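Local coordinates for putative mandelate racemase (Salmonella typhimurium, PDB 2O56), which has no established function but binds magnesium, belongs to the mandelate racemase branch of the enolase superfamily and may be a hydro-lyase, at residues S8-D13 with S393-V398; I12-D17 with W25-V30. All coordinates share one frame; numbering follows the deposited sequence.

Contact 1 (S8-D13 with S393-V398); sequences SVDIID and SPTITV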
ATOM      1  N   SER A   8      39.577  20.506 -27.184  1.00 31.59           N
ATOM      2  CA  SER A   8      38.460  21.104 -27.896  1.00 28.01           C
ATOM      3  C   SER A   8      37.379  20.052 -28.173  1.00 30.10           C
ATOM      4  O   SER A   8      37.640  18.847 -28.106  1.00 27.82           O
ATOM      5  CB  SER A   8      38.938  21.693 -29.232  1.00 33.12           C
ATOM      6  OG  SER A   8      39.240  20.647 -30.147  1.00 42.57           O
ATOM      7  N   VAL A   9      36.168  20.518 -28.476  1.00 29.24           N
ATOM      8  CA  VAL A   9      35.071  19.640 -28.835  1.00 29.27           C
ATOM      9  C   VAL A   9      34.420  20.212 -30.085  1.00 25.22           C
ATOM     10  O   VAL A   9      34.093  21.387 -30.119  1.00 31.71           O
ATOM     11  CB  VAL A   9      33.988  19.531 -27.704  1.00 26.06           C
ATOM     12  CG1 VAL A   9      32.862  18.571 -28.140  1.00 25.23           C
ATOM     13  CG2 VAL A   9      34.591  19.056 -26.404  1.00 27.54           C
ATOM     14  N   ASP A  10      34.248  19.380 -31.103  1.00 26.67           N
ATOM     15  CA  ASP A  10      33.535  19.770 -32.297  1.00 29.51           C
ATOM     16  C   ASP A  10      32.151  19.185 -32.223  1.00 33.98           C
ATOM     17  O   ASP A  10      31.990  18.003 -31.929  1.00 27.28           O
ATOM     18  CB  ASP A  10      34.249  19.251 -33.544  1.00 33.20           C
ATOM     19  CG  ASP A  10      35.712  19.653 -33.584  1.00 44.80           C
ATOM     20  OD1 ASP A  10      35.989  20.863 -33.695  1.00 41.59           O
ATOM     21  OD2 ASP A  10      36.588  18.764 -33.477  1.00 44.09           O
ATOM     22  N   ILE A  11      31.151  20.021 -32.467  1.00 30.17           N
ATOM     23  CA  ILE A  11      29.773  19.561 -32.522  1.00 32.43           C
ATOM     24  C   ILE A  11      29.317  19.622 -33.976  1.00 32.69           C
ATOM     25  O   ILE A  11      29.192  20.704 -34.556  1.00 30.83           O
ATOM     26  CB  ILE A  11      28.869  20.375 -31.560  1.00 31.96           C
ATOM     27  CG1 ILE A  11      29.417  20.281 -30.129  1.00 30.28           C
ATOM     28  CG2 ILE A  11      27.454  19.818 -31.579  1.00 34.92           C
ATOM     29  CD1 ILE A  11      30.370  21.382 -29.717  1.00 29.75           C
ATOM     30  N   ILE A  12      29.098  18.443 -34.558  1.00 30.92           N
ATOM     31  CA  ILE A  12      28.995  18.276 -36.005  1.00 30.37           C
ATOM     32  C   ILE A  12      27.560  17.992 -36.471  1.00 40.70           C
ATOM     33  O   ILE A  12      26.939  17.006 -36.071  1.00 33.63           O
ATOM     34  CB  ILE A  12      29.969  17.156 -36.502  1.00 34.82           C
ATOM     35  CG1 ILE A  12      31.408  17.507 -36.118  1.00 29.10           C
ATOM     36  CG2 ILE A  12      29.852  16.937 -38.018  1.00 27.60           C
ATOM     37  CD1 ILE A  12      32.364  16.346 -36.052  1.00 25.54           C
ATOM     38  N   ASP A  13      27.040  18.865 -37.328  1.00 33.72           N
ATOM     39  CA  ASP A  13      25.734  18.677 -37.932  1.00 32.29           C
ATOM     40  C   ASP A  13      25.923  17.899 -39.239  1.00 38.48           C
ATOM     41  O   ASP A  13      26.184  18.483 -40.287  1.00 41.40           O
ATOM     42  CB  ASP A  13      25.111  20.057 -38.194  1.00 35.53           C
ATOM     43  CG  ASP A  13      23.631  19.994 -38.530  1.00 42.36           C
ATOM     44  OD1 ASP A  13      23.010  18.916 -38.426  1.00 51.01           O
ATOM     45  OD2 ASP A  13      23.081  21.053 -38.895  1.00 43.36           O
ATOM     46  N   SER A 393      30.370  19.185 -43.234  1.00 40.53           N
ATOM     47  CA  SER A 393      29.334  19.273 -42.208  1.00 32.62           C
ATOM     48  C   SER A 393      29.501  20.548 -41.406  1.00 30.19           C
ATOM     49  O   SER A 393      30.558  20.767 -40.835  1.00 37.41           O
ATOM     50  CB  SER A 393      29.448  18.092 -41.243  1.00 29.87           C
ATOM     51  OG  SER A 393      29.145  16.865 -41.858  1.00 32.27           O
ATOM     52  N   PRO A 394      28.444  21.374 -41.317  1.00 31.74           N
ATOM     53  CA  PRO A 394      28.486  22.551 -40.438  1.00 33.43           C
ATOM     54  C   PRO A 394      28.857  22.209 -38.974  1.00 37.46           C
ATOM     55  O   PRO A 394      28.239  21.330 -38.360  1.00 33.83           O
ATOM     56  CB  PRO A 394      27.060  23.114 -40.528  1.00 32.91           C
ATOM     57  CG  PRO A 394      26.482  22.548 -41.756  1.00 34.87           C
ATOM     58  CD  PRO A 394      27.160  21.248 -42.030  1.00 32.23           C
ATOM     59  N   THR A 395      29.867  22.902 -38.439  1.00 36.61           N
ATOM     60  CA  THR A 395      30.557  22.484 -37.217  1.00 37.48           C
ATOM     61  C   THR A 395      30.795  23.672 -36.262  1.00 42.75           C
ATOM     62  O   THR A 395      31.257  24.733 -36.680  1.00 40.73           O
ATOM     63  CB  THR A 395      31.900  21.778 -37.537  1.00 29.89           C
ATOM     64  OG1 THR A 395      31.656  20.638 -38.368  1.00 35.63           O
ATOM     65  CG2 THR A 395      32.578  21.297 -36.267  1.00 29.18           C
ATOM     66  N   ILE A 396      30.453  23.487 -34.989  1.00 31.55           N
ATOM     67  CA  ILE A 396      30.802  24.430 -33.944  1.00 33.31           C
ATOM     68  C   ILE A 396      31.942  23.807 -33.153  1.00 38.54           C
ATOM     69  O   ILE A 396      31.873  22.640 -32.777  1.00 41.90           O
ATOM     70  CB  ILE A 396      29.597  24.700 -32.999  1.00 37.78           C
ATOM     71  CG1 ILE A 396      28.394  25.209 -33.791  1.00 41.72           C
ATOM     72  CG2 ILE A 396      29.977  25.690 -31.871  1.00 34.96           C
ATOM     73  CD1 ILE A 396      27.075  25.216 -32.993  1.00 43.13           C
ATOM     74  N   THR A 397      32.991  24.578 -32.902  1.00 33.48           N
ATOM     75  CA  THR A 397      34.108  24.084 -32.127  1.00 31.04           C
ATOM     76  C   THR A 397      34.158  24.835 -30.814  1.00 39.75           C
ATOM     77  O   THR A 397      34.191  26.070 -30.794  1.00 43.86           O
ATOM     78  CB  THR A 397      35.441  24.238 -32.922  1.00 42.74           C
ATOM     79  OG1 THR A 397      35.388  23.408 -34.088  1.00 41.57           O
ATOM     80  CG2 THR A 397      36.664  23.832 -32.086  1.00 33.03           C
ATOM     81  N   VAL A 398      34.147  24.098 -29.710  1.00 37.52           N
ATOM     82  CA  VAL A 398      34.267  24.724 -28.398  1.00 35.36           C
ATOM     83  C   VAL A 398      35.693  24.546 -27.953  1.00 34.49           C
ATOM     84  O   VAL A 398      36.228  23.449 -28.029  1.00 36.60           O
ATOM     85  CB  VAL A 398      33.301  24.095 -27.333  1.00 34.00           C
ATOM     86  CG1 VAL A 398      33.489  24.798 -25.936  1.00 27.17           C
ATOM     87  CG2 VAL A 398      31.851  24.219 -27.800  1.00 29.34           C
TER
HETATM   88  O   HOH W   1      27.135  22.002 -35.669  1.00 36.57           O

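Contact 2 (I12-D17 with W25-V30); sequences IDVAND and WRPVVV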
ATOM      1  N   ILE A  12      29.098  18.443 -34.558  1.00 30.92           N
ATOM      2  CA  ILE A  12      28.995  18.276 -36.005  1.00 30.37           C
ATOM      3  C   ILE A  12      27.560  17.992 -36.471  1.00 40.70           C
ATOM      4  O   ILE A  12      26.939  17.006 -36.071  1.00 33.63           O
ATOM      5  CB  ILE A  12      29.969  17.156 -36.502  1.00 34.82           C
ATOM      6  CG1 ILE A  12      31.408  17.507 -36.118  1.00 29.10           C
ATOM      7  CG2 ILE A  12      29.852  16.937 -38.018  1.00 27.60           C
ATOM      8  CD1 ILE A  12      32.364  16.346 -36.052  1.00 25.54           C
ATOM      9  N   ASP A  13      27.040  18.865 -37.328  1.00 33.72           N
ATOM     10  CA  ASP A  13      25.734  18.677 -37.932  1.00 32.29           C
ATOM     11  C   ASP A  13      25.923  17.899 -39.239  1.00 38.48           C
ATOM     12  O   ASP A  13      26.184  18.483 -40.287  1.00 41.40           O
ATOM     13  CB  ASP A  13      25.111  20.057 -38.194  1.00 35.53           C
ATOM     14  CG  ASP A  13      23.631  19.994 -38.530  1.00 42.36           C
ATOM     15  OD1 ASP A  13      23.010  18.916 -38.426  1.00 51.01           O
ATOM     16  OD2 ASP A  13      23.081  21.053 -38.895  1.00 43.36           O
ATOM     17  N   VAL A  14      25.796  16.579 -39.153  1.00 37.59           N
ATOM     18  CA  VAL A  14      26.316  15.642 -40.159  1.00 37.46           C
ATOM     19  C   VAL A  14      25.568  15.801 -41.477  1.00 42.53           C
ATOM     20  O   VAL A  14      24.357  15.559 -41.541  1.00 34.69           O
ATOM     21  CB  VAL A  14      26.223  14.170 -39.652  1.00 36.68           C
ATOM     22  CG1 VAL A  14      26.576  13.146 -40.766  1.00 36.61           C
ATOM     23  CG2 VAL A  14      27.097  13.973 -38.401  1.00 26.37           C
ATOM     24  N   ALA A  15      26.295  16.227 -42.512  1.00 42.96           N
ATOM     25  CA  ALA A  15      25.747  16.352 -43.880  1.00 44.25           C
ATOM     26  C   ALA A  15      25.517  14.991 -44.505  1.00 45.10           C
ATOM     27  O   ALA A  15      26.371  14.112 -44.422  1.00 51.36           O
ATOM     28  CB  ALA A  15      26.688  17.184 -44.781  1.00 44.68           C
ATOM     29  N   ASN A  16      24.369  14.829 -45.153  1.00 49.00           N
ATOM     30  CA  ASN A  16      23.903  13.505 -45.566  1.00 48.30           C
ATOM     31  C   ASN A  16      22.926  13.567 -46.730  1.00 54.77           C
ATOM     32  O   ASN A  16      22.225  14.572 -46.927  1.00 49.49           O
ATOM     33  CB  ASN A  16      23.255  12.752 -44.391  1.00 49.08           C
ATOM     34  CG  ASN A  16      22.028  13.471 -43.832  1.00 41.41           C
ATOM     35  OD1 ASN A  16      22.130  14.220 -42.862  1.00 41.63           O
ATOM     36  ND2 ASN A  16      20.862  13.242 -44.441  1.00 45.75           N
ATOM     37  N   ASP A  17      22.852  12.469 -47.469  1.00 54.84           N
ATOM     38  CA  ASP A  17      22.061  12.438 -48.685  1.00 68.67           C
ATOM     39  C   ASP A  17      20.595  12.041 -48.534  1.00 67.43           C
ATOM     40  O   ASP A  17      19.871  11.967 -49.532  1.00 75.50           O
ATOM     41  CB  ASP A  17      22.778  11.649 -49.781  1.00 63.56           C
ATOM     42  CG  ASP A  17      23.771  12.507 -50.538  1.00 77.78           C
ATOM     43  OD1 ASP A  17      23.485  12.827 -51.714  1.00 84.86           O
ATOM     44  OD2 ASP A  17      24.813  12.890 -49.943  1.00 50.42           O
ATOM     45  N   TRP A  25      16.128  14.520 -41.418  1.00 43.15           N
ATOM     46  CA  TRP A  25      17.129  13.648 -40.842  1.00 35.71           C
ATOM     47  C   TRP A  25      18.325  14.467 -40.413  1.00 41.90           C
ATOM     48  O   TRP A  25      18.988  15.091 -41.244  1.00 40.38           O
ATOM     49  CB  TRP A  25      17.562  12.594 -41.856  1.00 35.51           C
ATOM     50  CG  TRP A  25      18.427  11.511 -41.258  1.00 42.53           C
ATOM     51  CD1 TRP A  25      19.721  11.219 -41.583  1.00 41.35           C
ATOM     52  CD2 TRP A  25      18.049  10.567 -40.242  1.00 40.39           C
ATOM     53  NE1 TRP A  25      20.178  10.158 -40.829  1.00 44.85           N
ATOM     54  CE2 TRP A  25      19.171   9.741 -39.999  1.00 42.83           C
ATOM     55  CE3 TRP A  25      16.869  10.341 -39.516  1.00 35.22           C
ATOM     56  CZ2 TRP A  25      19.151   8.715 -39.057  1.00 39.69           C
ATOM     57  CZ3 TRP A  25      16.850   9.315 -38.588  1.00 35.40           C
ATOM     58  CH2 TRP A  25      17.981   8.513 -38.366  1.00 34.85           C
ATOM     59  N   ARG A  26      18.606  14.478 -39.115  1.00 34.40           N
ATOM     60  CA  ARG A  26      19.695  15.295 -38.599  1.00 29.64           C
ATOM     61  C   ARG A  26      20.552  14.579 -37.579  1.00 33.97           C
ATOM     62  O   ARG A  26      20.502  14.909 -36.399  1.00 32.32           O
ATOM     63  CB  ARG A  26      19.162  16.614 -38.028  1.00 38.19           C
ATOM     64  CG  ARG A  26      19.067  17.715 -39.050  1.00 42.12           C
ATOM     65  CD  ARG A  26      18.680  19.028 -38.411  1.00 38.31           C
ATOM     66  NE  ARG A  26      19.837  19.872 -38.153  1.00 33.42           N
ATOM     67  CZ  ARG A  26      19.810  20.994 -37.433  1.00 39.37           C
ATOM     68  NH1 ARG A  26      18.681  21.408 -36.880  1.00 39.72           N
ATOM     69  NH2 ARG A  26      20.918  21.706 -37.262  1.00 36.13           N
ATOM     70  N   PRO A  27      21.373  13.614 -38.030  1.00 31.22           N
ATOM     71  CA  PRO A  27      22.363  13.066 -37.130  1.00 26.02           C
ATOM     72  C   PRO A  27      23.352  14.124 -36.674  1.00 30.47           C
ATOM     73  O   PRO A  27      23.729  15.002 -37.441  1.00 32.32           O
ATOM     74  CB  PRO A  27      23.068  11.999 -37.978  1.00 33.10           C
ATOM     75  CG  PRO A  27      22.781  12.365 -39.375  1.00 42.02           C
ATOM     76  CD  PRO A  27      21.437  12.982 -39.360  1.00 33.29           C
ATOM     77  N   VAL A  28      23.748  14.041 -35.415  1.00 30.73           N
ATOM     78  CA  VAL A  28      24.632  15.037 -34.815  1.00 24.36           C
ATOM     79  C   VAL A  28      25.713  14.312 -34.026  1.00 30.15           C
ATOM     80  O   VAL A  28      25.428  13.421 -33.231  1.00 26.42           O
ATOM     81  CB  VAL A  28      23.839  15.993 -33.902  1.00 27.39           C
ATOM     82  CG1 VAL A  28      24.758  16.770 -32.980  1.00 19.65           C
ATOM     83  CG2 VAL A  28      23.004  16.944 -34.745  1.00 27.27           C
ATOM     84  N   VAL A  29      26.962  14.701 -34.260  1.00 32.87           N
ATOM     85  CA  VAL A  29      28.103  14.000 -33.719  1.00 26.13           C
ATOM     86  C   VAL A  29      28.929  14.913 -32.814  1.00 25.42           C
ATOM     87  O   VAL A  29      29.115  16.102 -33.103  1.00 33.06           O
ATOM     88  CB  VAL A  29      28.943  13.364 -34.870  1.00 28.92           C
ATOM     89  CG1 VAL A  29      30.338  13.022 -34.413  1.00 27.99           C
ATOM     90  CG2 VAL A  29      28.219  12.129 -35.424  1.00 22.30           C
ATOM     91  N   VAL A  30      29.388  14.369 -31.695  1.00 29.85           N
ATOM     92  CA  VAL A  30      30.294  15.096 -30.805  1.00 29.18           C
ATOM     93  C   VAL A  30      31.646  14.429 -30.987  1.00 33.72           C
ATOM     94  O   VAL A  30      31.743  13.210 -30.887  1.00 32.76           O
ATOM     95  CB  VAL A  30      29.875  14.948 -29.336  1.00 32.98           C
ATOM     96  CG1 VAL A  30      30.846  15.670 -28.431  1.00 24.99           C
ATOM     97  CG2 VAL A  30      28.472  15.486 -29.118  1.00 34.12           C
TER

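Contact 1 (S8-D13 with S393-V398)
On one face of the sheet the carboxylate of Asp-10 meets the hydroxyl of Thr-397. Thr-397 OG1 donates to its OD1 at 2.6 Å, nearly in line with the C-O bond, while OD2 is held by Asn-33, so each carboxylate oxygen has its own partner, which limits rotation of the group. Asp-10 carries CG beside its backbone N (chi1 -53°), and its side chain runs alongside that of Thr-397; a beta-branched residue with a hydroxyl suits this exposed strand edge. On the same face Ile-12 CG2 presses tightly on Ser-393 CB at 3.4 Å. Pro-394 lacks an N-H, so the pairing there is one-sided, Asp-13 N bonding Pro-394 O at 2.9 Å. A water donates to both Ile-11 O and Pro-394 O. On the other face Ile-11, its chi2 of 93° off the staggered positions, lays CD1 3.7 Å from Val-398 CG2. Val-9/Val-398 and Ile-11/Ile-396 are hydrogen-bonded in both directions, alternating with non-hydrogen-bonded Asp-10/Thr-397 and Ile-12/Thr-395. Strand 395-398 thus runs antiparallel to strand 6-13 and borders the sheet of the N-terminal capping domain. Strand 28-34 flanks strand 6-13 on its other side, and helix 52-66 packs on Val-9, Ile-396 and Val-398.

Contact 2 (I12-D17 with W25-V30)
Arg-26 meets Asp-13 by turning its chain about the CG-CD bond (chi3 98°), while Asp-13 holds CG anti to its backbone N (chi1 -167°). The resulting salt bridge is led by Arg-26 NH2 to Asp-13 OD2 at 2.8 Å; a weak bond joins NE to OD1 at 3.3 Å. The carboxylate lies at the guanidinium edge, but the planes are turned 51° apart, and NH2 reaches OD2 from above the carboxylate plane. Arginine suits the spot because its NH1 can also bond Ser-53. Next to this polar pair the backbones join at Ile-12 and Val-29, a hydrogen-bonded antiparallel pair, and Val-14 N then bonds Pro-27 O at 3.1 Å. Compact, branched Val-14 meets Pro-27 CG with its CB at 3.9 Å, and its CG2 touches Val-29 CG2 at 3.7 Å. Farther along, the amide of Asn-16 stands at the edge of the Trp-25 indole, nearly perpendicular to it. Trp-25 also packs edge-to-face with Phe-18 and Tyr-352, its side chain about 12 Å from the bound magnesium ion. The contact begins the antiparallel hairpin of strands 6-13 and 28-34 in the N-terminal capping domain. Strand 39-44 borders strand 28-34 beyond, Val-28 and Arg-26 lean on helix 52-66, and helix 387-392 touches Val-14.

How the contacts relate
From the N terminus the chain lays down strand 6-13, which serves both contacts, Ile-12 and Asp-13 being shared by them. Contact 2 closes first: after a short loop, partly disordered, the chain returns as strand 28-34, making an antiparallel hairpin. That loop probably corresponds to the mobile capping-domain loop that shapes substrate specificity in this superfamily. Contact 1 closes last, after some 380 residues, and its span encloses the hairpin and the barrel that binds magnesium. The C-terminal strand thus returns to the capping domain and joins the C-terminal end of the chain to its first strand. Ser-393 OG, probably bonded to Ala-15 N, ties the two contacts directly.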